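Local coordinates for protein xylose isomerase-like TIM barrel (PDB 2QW5) that probably acts as a sugar isomerase or epimerase, and binds a zinc ion and D-xylose in a TIM-barrel pocket, at residues Ala181-Thr186 / Ser217-Leu222; Gly212-Ser217 / Tyr245-Pro250; Ile132-Phe137 / Trp188-Pro193. All coordinates share one frame; numbering follows the deposited sequence.

In the fold
Followed from the N terminus, the chain first opens contact 3 in the loop after strand 125-128 and closes it at residues 188-193, beyond helix 148-176 and strand 179-182. Contact 1 starts inside that span, at 181-186, and closes at 217-222, so the two cross. Contact 2 opens at 212-217, before contact 1 is complete, and closes at 245-250; contacts 1 and 2 therefore cross as well, sharing Ser217, whereas contacts 3 and 2 run in series. Contact 2 pairs neighbouring barrel strands, contact 1 joins the loop after the preceding strand, 179-182, to helix 217-223, and contact 3 ties two loops. Contacts 1 and 2 meet at zinc; contacts 1 and 3 meet at D-xylose.

Contact 1: Ala181-Thr186 / Ser217-Leu222; sequences AIEPIT and SAHEIL. With ZN (zinc ion), chain D; XLS (D-xylose), chain C.
Glu183, Ile185 and His219 line part of the zinc and sugar pocket of this TIM barrel, where the loop after strand 179-182 lies against the short helix 217-223. Glu183 OE2 binds the zinc ion at 2.1 Å and also lies at the edge of the imidazole, in its plane, 3.1 Å from His219 CD2. The carboxylate is turned 70° to that ring. The glutamate reaches the metal through an extended chain with CG anti to the backbone N (chi1 -169°). The other carboxylate oxygen, OE1, accepts a hydrogen bond from O2 of D-xylose, so the two oxygens divide metal and sugar between them; Asp216, Gln247, Glu281 and a water complete the zinc shell. At the imidazole edge His219 NE2 donates a bent bond of 3.2 Å to xylose O1. The zinc-bound water lies 3.1 Å from His219 NE2 and makes a very short contact with xylose O1, apparently as donor. Ile185 covers one face of the ring: its CA stands 3.7 Å from the ring centroid, only 12° off the normal, a CH-pi contact. Its CG1 runs alongside to NE2, while CD1 extends as far as the sugar. Farther along the helix, Leu222 packs against Thr186 and also meets Leu222 of the second subunit. The Thr186 hydroxyl is hydrogen-bonded to Asp223 and to the backbone N of Trp188; the leucine meets it by van der Waals contact, with Leu222 CD2 3.8 Å from Thr186 OG1.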
# COMPACT_ATOMS: atom_id res chain seq x y z
N ALA A 181 12.81 29.75 5.68
CA ALA A 181 12.05 29.85 4.39
C ALA A 181 11.17 28.64 4.20
O ALA A 181 11.63 27.62 3.72
CB ALA A 181 13.01 30.02 3.23
N ILE A 182 9.88 28.76 4.61
CA ILE A 182 8.88 27.70 4.49
C ILE A 182 8.48 27.55 3.03
O ILE A 182 8.28 28.54 2.33
CB ILE A 182 7.60 27.96 5.33
CG1 ILE A 182 7.91 28.15 6.82
CG2 ILE A 182 6.62 26.77 5.20
CD1 ILE A 182 6.67 28.66 7.69
N GLU A 183 8.34 26.31 2.57
CA GLU A 183 8.10 26.01 1.17
C GLU A 183 6.67 25.53 0.87
O GLU A 183 6.24 24.53 1.43
CB GLU A 183 9.11 24.94 0.72
CG GLU A 183 9.14 24.72 -0.80
CD GLU A 183 10.09 23.63 -1.25
OE1 GLU A 183 10.49 22.81 -0.37
OE2 GLU A 183 10.40 23.62 -2.48
N PRO A 184 5.93 26.25 -0.01
CA PRO A 184 4.70 25.70 -0.56
C PRO A 184 5.15 24.58 -1.49
O PRO A 184 6.08 24.79 -2.28
CB PRO A 184 4.10 26.85 -1.37
CG PRO A 184 4.86 28.05 -0.97
CD PRO A 184 6.19 27.60 -0.55
N ILE A 185 4.57 23.39 -1.34
CA ILE A 185 4.95 22.20 -2.13
C ILE A 185 3.69 21.64 -2.75
O ILE A 185 2.67 21.59 -2.09
CB ILE A 185 5.63 21.16 -1.21
CG1 ILE A 185 7.05 21.63 -0.86
CG2 ILE A 185 5.72 19.76 -1.86
CD1 ILE A 185 7.77 20.81 0.19
N THR A 186 3.78 21.18 -3.99
CA THR A 186 2.66 20.64 -4.74
C THR A 186 1.89 19.56 -4.00
O THR A 186 2.47 18.78 -3.25
CB THR A 186 3.09 20.06 -6.12
OG1 THR A 186 1.93 19.56 -6.80
CG2 THR A 186 4.13 18.94 -6.02
N SER A 217 9.77 27.57 -8.34
CA SER A 217 9.01 27.68 -9.60
C SER A 217 8.22 26.42 -9.97
O SER A 217 7.10 26.54 -10.49
CB SER A 217 9.93 28.07 -10.75
OG SER A 217 10.95 27.08 -10.97
N ALA A 218 8.77 25.22 -9.70
CA ALA A 218 8.06 23.94 -9.96
C ALA A 218 6.75 23.86 -9.17
O ALA A 218 5.70 23.56 -9.74
CB ALA A 218 8.93 22.73 -9.62
N HIS A 219 6.82 24.18 -7.87
CA HIS A 219 5.61 24.21 -7.01
C HIS A 219 4.65 25.31 -7.36
O HIS A 219 3.41 25.09 -7.31
CB HIS A 219 5.93 24.22 -5.52
CG HIS A 219 6.81 23.08 -5.10
ND1 HIS A 219 6.54 21.78 -5.44
CD2 HIS A 219 7.94 23.06 -4.36
CE1 HIS A 219 7.50 21.00 -4.96
NE2 HIS A 219 8.33 21.75 -4.25
N GLU A 220 5.17 26.48 -7.76
CA GLU A 220 4.30 27.62 -8.15
C GLU A 220 3.49 27.29 -9.41
O GLU A 220 2.27 27.48 -9.46
CB GLU A 220 5.11 28.90 -8.36
CG GLU A 220 4.27 30.15 -8.73
CD GLU A 220 3.19 30.44 -7.72
OE1 GLU A 220 3.45 30.23 -6.52
OE2 GLU A 220 2.09 30.89 -8.12
N ILE A 221 4.15 26.71 -10.40
CA ILE A 221 3.50 26.33 -11.65
C ILE A 221 2.48 25.21 -11.44
O ILE A 221 1.38 25.31 -11.99
CB ILE A 221 4.52 25.91 -12.70
CG1 ILE A 221 5.30 27.12 -13.25
CG2 ILE A 221 3.78 25.28 -13.95
CD1 ILE A 221 5.43 28.47 -12.38
N LEU A 222 2.85 24.15 -10.69
CA LEU A 222 1.96 23.00 -10.48
C LEU A 222 0.68 23.34 -9.74
O LEU A 222 -0.36 22.76 -10.05
CB LEU A 222 2.64 21.79 -9.81
CG LEU A 222 3.20 20.74 -10.79
CD1 LEU A 222 4.17 21.38 -11.80
CD2 LEU A 222 3.82 19.50 -10.07
ZN ZN D . 12.06 23.04 -3.69
C1 XLS C . 10.84 18.62 -2.09
C2 XLS C . 11.10 18.84 -0.61
C3 XLS C . 11.55 17.56 0.17
C4 XLS C . 12.59 17.80 1.24
O1 XLS C . 9.82 19.26 -2.87
O2 XLS C . 11.95 19.96 -0.38
O3 XLS C . 12.07 16.45 -0.57
O4 XLS C . 12.14 18.85 2.06
O HOH W 1 11.29 21.16 -3.69

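Contact 2: Gly212-Ser217 / Tyr245-Pro250; sequences GVVIDS and YVQVSP. With ZN (zinc ion), chain D.
Ser217 OG donates a 2.8 Å hydrogen bond to Ser249 O, joining the chain just beyond two neighbouring parallel strands of the barrel. Its first torsion, 62°, swings OG across to that carbonyl. The segment axes of strands 212-216 and 245-248, parallel in direction, lie 16° apart. Their bridges pair Val214 with Tyr245, Ile215 with Val246 and Asp216 with Gln247. The straightest backbone bond joins Gln247 N to Ile215 O (2.9 Å, 170°). Ile215 N to Tyr245 O and Ser217 N to Gln247 O continue the pattern, whereas Tyr245 N to Val213 O is weak.

On the face carrying Val214, Asp216, Tyr245 and Gln247, the valine lies alongside the tyrosine, its CG2 being 3.6 Å from Tyr245 CD2. Two zinc ligands follow: Asp216 OD2 binds the ion at 2.3 Å and Gln247 OE1 at 2.4 Å, with carboxylate and amide planes nearly perpendicular; Glu183, Glu281 and a water complete the shell. Asp216 is also the N-cap of helix 217-223, its OD1 weakly bonded to Ala218 N. Gln247 NE2 is hydrogen-bonded to Glu49 OE2, consistent with the amide flip that presents OE1 to the metal.

Asp216 OD2 and Gln247 OE1 stand 3.0 Å apart without a hydrogen bond between them. Two such oxygens would probably repel each other but for the shared zinc, so the metal is likely to hold these strand ends' side chains together.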
# COMPACT_ATOMS: atom_id res chain seq x y z
N GLY A 212 9.62 33.18 7.05
CA GLY A 212 9.12 33.60 5.74
C GLY A 212 8.99 32.45 4.77
O GLY A 212 8.63 31.32 5.15
N VAL A 213 9.28 32.75 3.50
CA VAL A 213 9.02 31.78 2.43
C VAL A 213 10.16 31.57 1.47
O VAL A 213 11.01 32.44 1.29
CB VAL A 213 7.77 32.21 1.58
CG1 VAL A 213 6.66 32.71 2.46
CG2 VAL A 213 8.09 33.27 0.59
N VAL A 214 10.14 30.39 0.86
CA VAL A 214 10.90 30.12 -0.34
C VAL A 214 9.82 29.94 -1.42
O VAL A 214 8.80 29.28 -1.17
CB VAL A 214 11.81 28.88 -0.27
CG1 VAL A 214 11.08 27.66 0.35
CG2 VAL A 214 12.39 28.60 -1.65
N ILE A 215 10.02 30.57 -2.59
CA ILE A 215 9.17 30.35 -3.75
C ILE A 215 10.01 29.50 -4.71
O ILE A 215 11.08 29.93 -5.11
CB ILE A 215 8.72 31.65 -4.45
CG1 ILE A 215 8.00 32.61 -3.46
CG2 ILE A 215 7.79 31.31 -5.65
CD1 ILE A 215 7.71 33.94 -4.08
N ASP A 216 9.50 28.31 -5.02
CA ASP A 216 10.11 27.32 -5.93
C ASP A 216 9.19 27.32 -7.16
O ASP A 216 7.97 27.08 -7.02
CB ASP A 216 10.13 25.97 -5.23
CG ASP A 216 10.55 24.79 -6.14
OD1 ASP A 216 10.06 24.66 -7.27
OD2 ASP A 216 11.32 23.95 -5.65
N SER A 217 9.77 27.57 -8.34
CA SER A 217 9.01 27.68 -9.60
C SER A 217 8.22 26.42 -9.97
O SER A 217 7.10 26.54 -10.49
CB SER A 217 9.93 28.07 -10.75
OG SER A 217 10.95 27.08 -10.97
N TYR A 245 13.98 33.44 0.04
CA TYR A 245 14.72 32.55 -0.87
C TYR A 245 13.93 32.23 -2.11
O TYR A 245 12.71 32.31 -2.09
CB TYR A 245 15.02 31.27 -0.10
CG TYR A 245 16.10 30.35 -0.64
CD1 TYR A 245 17.40 30.80 -0.90
CD2 TYR A 245 15.87 28.98 -0.74
CE1 TYR A 245 18.43 29.89 -1.28
CE2 TYR A 245 16.88 28.09 -1.14
CZ TYR A 245 18.13 28.54 -1.40
OH TYR A 245 19.08 27.63 -1.81
N VAL A 246 14.62 31.82 -3.18
CA VAL A 246 13.98 31.53 -4.48
C VAL A 246 14.71 30.36 -5.12
O VAL A 246 15.95 30.34 -5.13
CB VAL A 246 14.05 32.75 -5.45
CG1 VAL A 246 13.56 32.37 -6.86
CG2 VAL A 246 13.20 33.90 -4.94
N GLN A 247 13.93 29.39 -5.62
CA GLN A 247 14.42 28.20 -6.31
C GLN A 247 13.86 28.11 -7.74
O GLN A 247 12.67 28.37 -7.98
CB GLN A 247 14.06 26.96 -5.55
CG GLN A 247 14.68 26.84 -4.22
CD GLN A 247 14.30 25.55 -3.57
OE1 GLN A 247 13.13 25.17 -3.56
NE2 GLN A 247 15.29 24.82 -3.07
N VAL A 248 14.74 27.78 -8.69
CA VAL A 248 14.34 27.57 -10.08
C VAL A 248 14.45 26.06 -10.29
O VAL A 248 15.50 25.44 -10.02
CB VAL A 248 15.15 28.39 -11.12
CG1 VAL A 248 14.73 29.88 -11.01
CG2 VAL A 248 16.67 28.19 -10.95
N SER A 249 13.34 25.49 -10.76
CA SER A 249 13.20 24.05 -10.93
C SER A 249 12.12 23.82 -11.95
O SER A 249 11.04 24.44 -11.84
CB SER A 249 12.76 23.41 -9.62
OG SER A 249 12.85 22.01 -9.69
N PRO A 250 12.34 22.92 -12.93
CA PRO A 250 11.34 22.71 -13.96
C PRO A 250 10.16 21.90 -13.39
O PRO A 250 10.29 21.30 -12.33
CB PRO A 250 12.13 21.95 -15.03
CG PRO A 250 13.06 21.15 -14.29
CD PRO A 250 13.47 21.99 -13.11
ZN ZN D . 12.06 23.04 -3.69
O HOH W 1 11.29 21.16 -3.69

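Contact 3: Ile132-Phe137 / Trp188-Pro193; sequences IPYGVF and WETPGP. With XLS (D-xylose), chain C.
Tyr134 and Glu189 meet where two loops at the mouth of the TIM barrel, after strands 125-128 and 179-182, close over the sugar. With CG anti to the backbone N (chi1 172°), the tyrosine ring returns toward Glu189. Its OH donates to Glu189 OE1 at 2.7 Å, on the anti side, tilted 26° out of the carboxylate plane; xylose C3 lies over the centre of one face of the Tyr134 ring, 3.8 Å from its plane. A phenylalanine here would probably leave Glu189 OE1 without its hydroxyl mate and the carboxylate freer to turn.

Packing is tight at the buried end: Ile132 CB presses on Gly192 O at 3.2 Å, and Ile132 CG2 touches Pro191 CG. The buried Thr190 hydroxyl donates to a water, which donates to Ile132 O and Gly192 O. Tyr134 to Phe137 form the looser, partly exposed side, where Gly135 N, in the type II turn from Pro133 to Val136, donates to Thr190 OG1 at 3.0 Å. A second subunit stacks its Trp188 on Trp188, and its Arg294 meets Phe137. Phe137 packs on the other side of Pro191, whose CD sits over the ring face, 4.2 Å from the centroid and 21° off the normal.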
# COMPACT_ATOMS: atom_id res chain seq x y z
N ILE A 132 3.88 21.21 8.18
CA ILE A 132 3.19 19.93 8.10
C ILE A 132 4.30 18.95 7.62
O ILE A 132 5.06 19.31 6.69
CB ILE A 132 2.07 19.96 7.05
CG1 ILE A 132 1.05 21.11 7.33
CG2 ILE A 132 1.36 18.60 6.95
CD1 ILE A 132 0.33 20.98 8.63
N PRO A 133 4.42 17.75 8.24
CA PRO A 133 5.40 16.71 7.86
C PRO A 133 5.36 16.39 6.38
O PRO A 133 4.29 16.16 5.84
CB PRO A 133 4.95 15.50 8.67
CG PRO A 133 4.41 16.10 9.91
CD PRO A 133 3.64 17.30 9.42
N TYR A 134 6.53 16.37 5.74
CA TYR A 134 6.60 16.21 4.30
C TYR A 134 6.13 14.84 3.85
O TYR A 134 6.64 13.84 4.33
CB TYR A 134 8.03 16.44 3.78
CG TYR A 134 8.17 16.10 2.33
CD1 TYR A 134 7.72 16.98 1.34
CD2 TYR A 134 8.74 14.88 1.92
CE1 TYR A 134 7.82 16.66 0.00
CE2 TYR A 134 8.82 14.56 0.59
CZ TYR A 134 8.37 15.45 -0.36
OH TYR A 134 8.48 15.11 -1.67
N GLY A 135 5.19 14.83 2.90
CA GLY A 135 4.63 13.60 2.34
C GLY A 135 3.77 12.73 3.22
O GLY A 135 3.48 11.63 2.82
N VAL A 136 3.32 13.24 4.38
CA VAL A 136 2.56 12.48 5.33
C VAL A 136 1.13 12.91 5.12
O VAL A 136 0.61 13.78 5.82
CB VAL A 136 3.03 12.71 6.80
CG1 VAL A 136 2.18 11.90 7.81
CG2 VAL A 136 4.52 12.36 6.96
N PHE A 137 0.48 12.27 4.14
CA PHE A 137 -0.92 12.54 3.85
C PHE A 137 -1.72 11.92 4.99
O PHE A 137 -1.49 10.76 5.31
CB PHE A 137 -1.33 11.98 2.47
CG PHE A 137 -0.62 12.63 1.32
CD1 PHE A 137 -1.13 13.74 0.69
CD2 PHE A 137 0.58 12.08 0.85
CE1 PHE A 137 -0.45 14.33 -0.43
CE2 PHE A 137 1.26 12.65 -0.22
CZ PHE A 137 0.74 13.77 -0.88
N TRP A 188 0.83 16.95 -5.22
CA TRP A 188 1.38 15.66 -5.61
C TRP A 188 2.33 15.08 -4.58
O TRP A 188 2.42 13.85 -4.48
CB TRP A 188 2.07 15.72 -6.97
CG TRP A 188 1.14 15.67 -8.13
CD1 TRP A 188 0.91 16.65 -9.01
CD2 TRP A 188 0.30 14.56 -8.54
NE1 TRP A 188 0.00 16.25 -9.95
CE2 TRP A 188 -0.37 14.96 -9.70
CE3 TRP A 188 0.09 13.27 -8.05
CZ2 TRP A 188 -1.28 14.12 -10.37
CZ3 TRP A 188 -0.79 12.42 -8.74
CH2 TRP A 188 -1.47 12.87 -9.88
N GLU A 189 3.05 15.94 -3.84
CA GLU A 189 4.03 15.52 -2.84
C GLU A 189 3.63 15.62 -1.38
O GLU A 189 4.20 14.89 -0.61
CB GLU A 189 5.32 16.32 -2.99
CG GLU A 189 6.01 16.20 -4.32
CD GLU A 189 7.26 17.05 -4.37
OE1 GLU A 189 8.03 17.07 -3.41
OE2 GLU A 189 7.49 17.65 -5.42
N THR A 190 2.67 16.46 -0.99
CA THR A 190 2.43 16.66 0.44
C THR A 190 1.03 17.25 0.62
O THR A 190 0.56 17.86 -0.32
CB THR A 190 3.56 17.57 1.02
OG1 THR A 190 3.70 17.34 2.43
CG2 THR A 190 3.37 19.05 0.70
N PRO A 191 0.37 17.05 1.78
CA PRO A 191 -1.01 17.57 1.97
C PRO A 191 -1.19 19.07 2.06
O PRO A 191 -2.27 19.59 1.73
CB PRO A 191 -1.46 16.88 3.26
CG PRO A 191 -0.20 16.65 3.98
CD PRO A 191 0.78 16.25 2.95
N GLY A 192 -0.13 19.77 2.49
CA GLY A 192 -0.14 21.22 2.56
C GLY A 192 1.02 21.75 3.37
O GLY A 192 1.69 20.98 4.02
N PRO A 193 1.30 23.07 3.30
CA PRO A 193 0.68 24.07 2.41
C PRO A 193 1.14 23.84 0.96
O PRO A 193 2.33 23.58 0.71
CB PRO A 193 1.14 25.42 2.98
CG PRO A 193 2.41 25.10 3.73
CD PRO A 193 2.27 23.68 4.24
C1 XLS C . 10.84 18.62 -2.09
C2 XLS C . 11.10 18.84 -0.61
C3 XLS C . 11.55 17.56 0.17
C4 XLS C . 12.59 17.80 1.24
O1 XLS C . 9.82 19.26 -2.87
O2 XLS C . 11.95 19.96 -0.38
O3 XLS C . 12.07 16.45 -0.57
O4 XLS C . 12.14 18.85 2.06
O HOH W 2 4.33 19.47 3.74